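TRAP solute Binding Protein (Uncultured marine bacterium, PDB 5I7I) probably captures aromatic acids such as 3-hydroxybenzoate outside the cytoplasm and delivers them to a TRAP-type membrane transporter. Local coordinates at residues H30-M35 / P189-A194; K42-W47 / V61-A66. All blocks are in the same frame, centred on the assembly; numbering follows the deposited sequence.

Interaction 1: H30-M35 / P189-A194; sequences HSFPPM and PVPAVA. With 3HB (3-hydroxybenzoic acid), chain C.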
# COMPACT_ATOMS: atom_id res chain seq x y z
N HIS A 30 -4.91 3.39 15.54
CA HIS A 30 -4.16 4.57 15.14
C HIS A 30 -3.73 4.45 13.68
O HIS A 30 -3.30 3.39 13.24
CB HIS A 30 -2.92 4.71 16.05
CG HIS A 30 -2.37 6.10 16.11
ND1 HIS A 30 -1.07 6.36 16.44
CD2 HIS A 30 -2.96 7.30 15.92
CE1 HIS A 30 -0.87 7.67 16.46
NE2 HIS A 30 -2.01 8.26 16.12
N SER A 31 -3.84 5.55 12.92
CA SER A 31 -3.34 5.56 11.55
C SER A 31 -3.08 7.00 11.13
O SER A 31 -3.44 7.95 11.83
CB SER A 31 -4.32 4.87 10.62
OG SER A 31 -3.74 4.62 9.36
N PHE A 32 -2.45 7.15 9.97
CA PHE A 32 -2.00 8.46 9.49
C PHE A 32 -2.97 9.20 8.56
O PHE A 32 -2.98 10.43 8.60
CB PHE A 32 -0.61 8.39 8.84
CG PHE A 32 -0.55 7.55 7.59
CD1 PHE A 32 -0.84 8.09 6.34
CD2 PHE A 32 -0.20 6.23 7.67
CE1 PHE A 32 -0.80 7.30 5.20
CE2 PHE A 32 -0.16 5.44 6.54
CZ PHE A 32 -0.46 5.97 5.30
N PRO A 33 -3.75 8.54 7.70
CA PRO A 33 -4.62 9.32 6.81
C PRO A 33 -5.69 10.04 7.61
O PRO A 33 -6.05 9.61 8.72
CB PRO A 33 -5.26 8.26 5.89
CG PRO A 33 -4.37 7.10 5.97
CD PRO A 33 -3.90 7.10 7.40
N PRO A 34 -6.24 11.13 7.08
CA PRO A 34 -7.37 11.78 7.75
C PRO A 34 -8.63 10.92 7.68
O PRO A 34 -8.73 9.96 6.90
CB PRO A 34 -7.53 13.08 6.97
CG PRO A 34 -7.02 12.76 5.61
CD PRO A 34 -5.86 11.84 5.85
N MET A 35 -9.59 11.29 8.53
CA MET A 35 -10.83 10.53 8.69
C MET A 35 -11.52 10.21 7.37
O MET A 35 -11.94 9.06 7.19
CB MET A 35 -11.71 11.33 9.67
CG MET A 35 -13.15 10.88 9.89
SD MET A 35 -13.95 11.90 11.17
CE MET A 35 -14.99 10.71 12.04
N PRO A 189 5.99 9.97 3.23
CA PRO A 189 4.60 9.52 3.41
C PRO A 189 3.62 10.43 2.69
O PRO A 189 3.90 11.60 2.43
CB PRO A 189 4.41 9.56 4.93
CG PRO A 189 5.81 9.40 5.48
CD PRO A 189 6.67 10.18 4.52
N VAL A 190 2.48 9.87 2.34
CA VAL A 190 1.55 10.56 1.45
C VAL A 190 1.02 11.89 1.99
O VAL A 190 0.77 12.80 1.19
CB VAL A 190 0.43 9.62 0.94
CG1 VAL A 190 -0.54 9.28 2.03
CG2 VAL A 190 -0.28 10.23 -0.26
N PRO A 191 0.85 12.09 3.30
CA PRO A 191 0.33 13.40 3.75
C PRO A 191 1.25 14.57 3.45
O PRO A 191 0.80 15.71 3.54
CB PRO A 191 0.12 13.21 5.26
CG PRO A 191 0.04 11.73 5.44
CD PRO A 191 1.01 11.18 4.45
N ALA A 192 2.52 14.32 3.12
CA ALA A 192 3.50 15.36 2.82
C ALA A 192 3.53 15.75 1.35
O ALA A 192 4.18 16.75 1.00
CB ALA A 192 4.89 14.85 3.21
N VAL A 193 2.83 15.02 0.49
CA VAL A 193 2.98 15.18 -0.96
C VAL A 193 2.43 16.53 -1.42
O VAL A 193 3.05 17.23 -2.23
CB VAL A 193 2.28 14.03 -1.68
CG1 VAL A 193 2.19 14.30 -3.17
CG2 VAL A 193 3.04 12.74 -1.43
N ALA A 194 1.22 16.89 -0.97
CA ALA A 194 0.58 18.11 -1.46
C ALA A 194 1.45 19.32 -1.19
O ALA A 194 1.65 20.17 -2.06
CB ALA A 194 -0.79 18.29 -0.82
C1' 3HB C . 1.15 5.97 -0.40
O1' 3HB C . 1.50 6.01 -1.61
O2' 3HB C . 1.97 6.30 0.50
C1 3HB C . -0.27 5.60 -0.01
C2 3HB C . -1.13 5.08 -0.98
C3 3HB C . -2.41 4.74 -0.65
C4 3HB C . -2.87 4.93 0.63
C5 3HB C . -2.02 5.44 1.60
C6 3HB C . -0.72 5.78 1.29
O3 3HB C . -3.24 4.23 -1.62
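Apolar contact carries the meeting of Phe32 with Val190 and Pro191. The Phe32 ring presents its edge to the valine, CE1 standing 3.7 Å from Val190 CG1, which lies near the ring plane. Pro191 comes obliquely to the adjacent ring atom, its CG 3.9 Å from Phe32 CD1. A chi1 of 64°, with CG between the backbone N and the carbonyl carbon, turns the ring toward these two residues. Pro33 lays its CD over the ring face on the far side from Pro191, 3.3 Å above the plane.

Ligand contacts continue this apolar patch. Val190 CG1 touches 3HB C6 at 3.6 Å, so one methyl group meets both the ligand ring and the phenylalanine. Val190 lines the 3-hydroxybenzoate pocket, and the Phe32 edge lies beside it, also near the ligand, with CZ 4.0 Å from 3HB C6.

Among polar bonds, Ala192 N to Pro189 O and Val193 N to Val190 O hold residues 189-193 in a coiled path. Tyr94 OH is hydrogen-bonded both to Val190 N and to the ligand, while its ring meets that of Phe32.

Phe32 packs on Thr90 and Val91 of strand 87-91 and on Leu76 of helix 76-82. The contact thus sets the strand 25-31 region of the five-stranded sheet against the segment after strand 184-187 of the six-stranded sheet, beside the ligand bound between these parts.

Interaction 2: K42-W47 / V61-A66; sequences KFVKPW and VEIYPA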
# COMPACT_ATOMS: atom_id res chain seq x y z
N LYS A 42 -13.96 3.75 4.86
CA LYS A 42 -14.54 2.65 4.10
C LYS A 42 -13.84 1.33 4.32
O LYS A 42 -14.18 0.33 3.67
CB LYS A 42 -14.63 3.02 2.62
CG LYS A 42 -15.64 4.14 2.37
CD LYS A 42 -15.75 4.48 0.89
CE LYS A 42 -16.88 5.49 0.63
NZ LYS A 42 -16.77 6.70 1.50
N PHE A 43 -12.91 1.27 5.26
CA PHE A 43 -12.27 0.01 5.61
C PHE A 43 -12.28 -0.18 7.12
O PHE A 43 -13.00 -1.05 7.62
CB PHE A 43 -10.88 -0.17 4.98
CG PHE A 43 -10.25 -1.46 5.37
CD1 PHE A 43 -10.73 -2.64 4.90
CD2 PHE A 43 -9.22 -1.48 6.29
CE1 PHE A 43 -10.16 -3.86 5.32
CE2 PHE A 43 -8.67 -2.68 6.72
CZ PHE A 43 -9.15 -3.86 6.23
N VAL A 44 -11.55 0.64 7.86
CA VAL A 44 -11.44 0.40 9.31
C VAL A 44 -12.77 0.68 10.00
O VAL A 44 -13.17 -0.06 10.91
CB VAL A 44 -10.29 1.20 9.91
CG1 VAL A 44 -10.28 1.06 11.45
CG2 VAL A 44 -8.94 0.73 9.32
N LYS A 45 -13.48 1.72 9.58
CA LYS A 45 -14.77 2.01 10.21
C LYS A 45 -15.74 0.87 10.03
O LYS A 45 -16.28 0.38 11.04
CB LYS A 45 -15.31 3.35 9.70
CG LYS A 45 -16.74 3.64 10.15
CD LYS A 45 -17.18 5.03 9.72
CE LYS A 45 -18.60 5.36 10.15
NZ LYS A 45 -19.62 4.59 9.40
N PRO A 46 -16.01 0.36 8.83
CA PRO A 46 -16.91 -0.79 8.74
C PRO A 46 -16.37 -2.05 9.38
O PRO A 46 -17.16 -2.85 9.92
CB PRO A 46 -17.17 -0.95 7.23
CG PRO A 46 -16.10 -0.12 6.56
CD PRO A 46 -15.70 0.95 7.51
N TRP A 47 -15.05 -2.27 9.36
CA TRP A 47 -14.48 -3.40 10.08
C TRP A 47 -14.84 -3.29 11.56
O TRP A 47 -15.29 -4.27 12.19
CB TRP A 47 -12.96 -3.43 9.88
CG TRP A 47 -12.26 -4.55 10.54
CD1 TRP A 47 -12.04 -5.78 10.02
CD2 TRP A 47 -11.66 -4.55 11.84
NE1 TRP A 47 -11.35 -6.56 10.93
CE2 TRP A 47 -11.11 -5.81 12.05
CE3 TRP A 47 -11.54 -3.58 12.85
CZ2 TRP A 47 -10.46 -6.16 13.24
CZ3 TRP A 47 -10.89 -3.92 14.02
CH2 TRP A 47 -10.35 -5.20 14.20
N VAL A 61 -13.74 -0.49 19.10
CA VAL A 61 -12.58 0.15 18.50
C VAL A 61 -12.78 1.66 18.53
O VAL A 61 -13.82 2.16 18.09
CB VAL A 61 -12.37 -0.36 17.07
CG1 VAL A 61 -11.13 0.28 16.45
CG2 VAL A 61 -12.27 -1.87 17.07
N GLU A 62 -11.80 2.39 19.08
CA GLU A 62 -11.74 3.84 19.02
C GLU A 62 -10.77 4.21 17.90
O GLU A 62 -9.60 3.83 17.94
CB GLU A 62 -11.23 4.46 20.33
CG GLU A 62 -12.05 4.24 21.57
CD GLU A 62 -11.37 4.76 22.86
OE1 GLU A 62 -10.13 5.09 22.88
OE2 GLU A 62 -12.10 4.81 23.86
N ILE A 63 -11.24 4.98 16.93
CA ILE A 63 -10.48 5.24 15.72
C ILE A 63 -9.82 6.62 15.83
O ILE A 63 -10.52 7.63 15.91
CB ILE A 63 -11.37 5.17 14.47
CG1 ILE A 63 -11.89 3.75 14.29
CG2 ILE A 63 -10.64 5.66 13.23
CD1 ILE A 63 -12.90 3.58 13.18
N TYR A 64 -8.49 6.65 15.78
CA TYR A 64 -7.71 7.89 15.82
C TYR A 64 -6.97 8.07 14.50
O TYR A 64 -5.88 7.48 14.31
CB TYR A 64 -6.73 7.87 17.00
CG TYR A 64 -7.43 7.75 18.33
CD1 TYR A 64 -7.85 8.88 19.00
CD2 TYR A 64 -7.68 6.52 18.90
CE1 TYR A 64 -8.50 8.79 20.20
CE2 TYR A 64 -8.33 6.41 20.12
CZ TYR A 64 -8.75 7.55 20.76
OH TYR A 64 -9.39 7.49 21.98
N PRO A 65 -7.52 8.82 13.56
CA PRO A 65 -6.87 9.07 12.27
C PRO A 65 -5.85 10.20 12.41
O PRO A 65 -5.68 10.77 13.49
CB PRO A 65 -8.05 9.50 11.40
CG PRO A 65 -8.89 10.28 12.35
CD PRO A 65 -8.80 9.54 13.66
N ALA A 66 -5.17 10.52 11.31
CA ALA A 66 -4.33 11.72 11.23
C ALA A 66 -3.32 11.80 12.38
O ALA A 66 -2.99 12.87 12.87
CB ALA A 66 -5.19 12.98 11.15
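Ile63 reaches helix 38-54 from strand 59-64 through its longer branch: chi1 of -65° sets CG1 beside the backbone N, and CD1 extends on from it, away from the strand. Val44 answers with CG1, which its chi1 of 174° places anti to the backbone N. The two methyl groups meet at 4.0 Å, Val44 CG1 to Ile63 CD1, the valine and isoleucine lying alongside each other but running opposite ways. The same Ile63 CD1 lies still closer to the helix backbone, 3.8 Å from Lys45 CA, so the isoleucine tip rests against the main chain as well as a side chain. Lys45 offers the base of its side chain here, with CB 4.2 Å from Ile63 CD1, while its outer part leads away and NZ forms a salt bridge with Glu49.

Helix and strand belong to the beta-alpha-beta unit made of strand 25-31, helix 38-54 and strand 59-64. The helix segment runs nearly antiparallel to the strand, at 158°, and their axes approach to 9.7 Å. Phe29 of strand 25-31, which shares backbone hydrogen bonds with Glu62 and Tyr64, extends the apolar layer by touching Val44, Val61 and Ile63 with its side chain.

Farther along the helix, Trp47 turns its six-membered ring toward Val61. CZ3 lies 3.9 Å from Val61 CG2 in an oblique approach, the indole standing roughly perpendicular to the valine side chain. The indole is held at its other end by NE1, which is hydrogen-bonded to Asn261 O, and it packs edge-to-face with Phe240.

From the N terminus the chain runs up strand 25-31 into residues 30-35, the first side of interaction 1, and then into helix 38-54. Interaction 2 closes a short loop of 13 residues when the chain returns along strand 59-64. It is nested inside the much longer loop that interaction 1 closes only at residues 189-194, just after strand 184-187 of the six-stranded sheet. Interaction 2 therefore fastens a helix to an edge strand, 59-64, of the five-stranded sheet, whereas interaction 1 bridges the parts of the fold built on the two sheets, beside the ligand. The contacts join directly through probable backbone hydrogen bonds, Ser31 N to Tyr64 O and Ala66 N to Pro33 O.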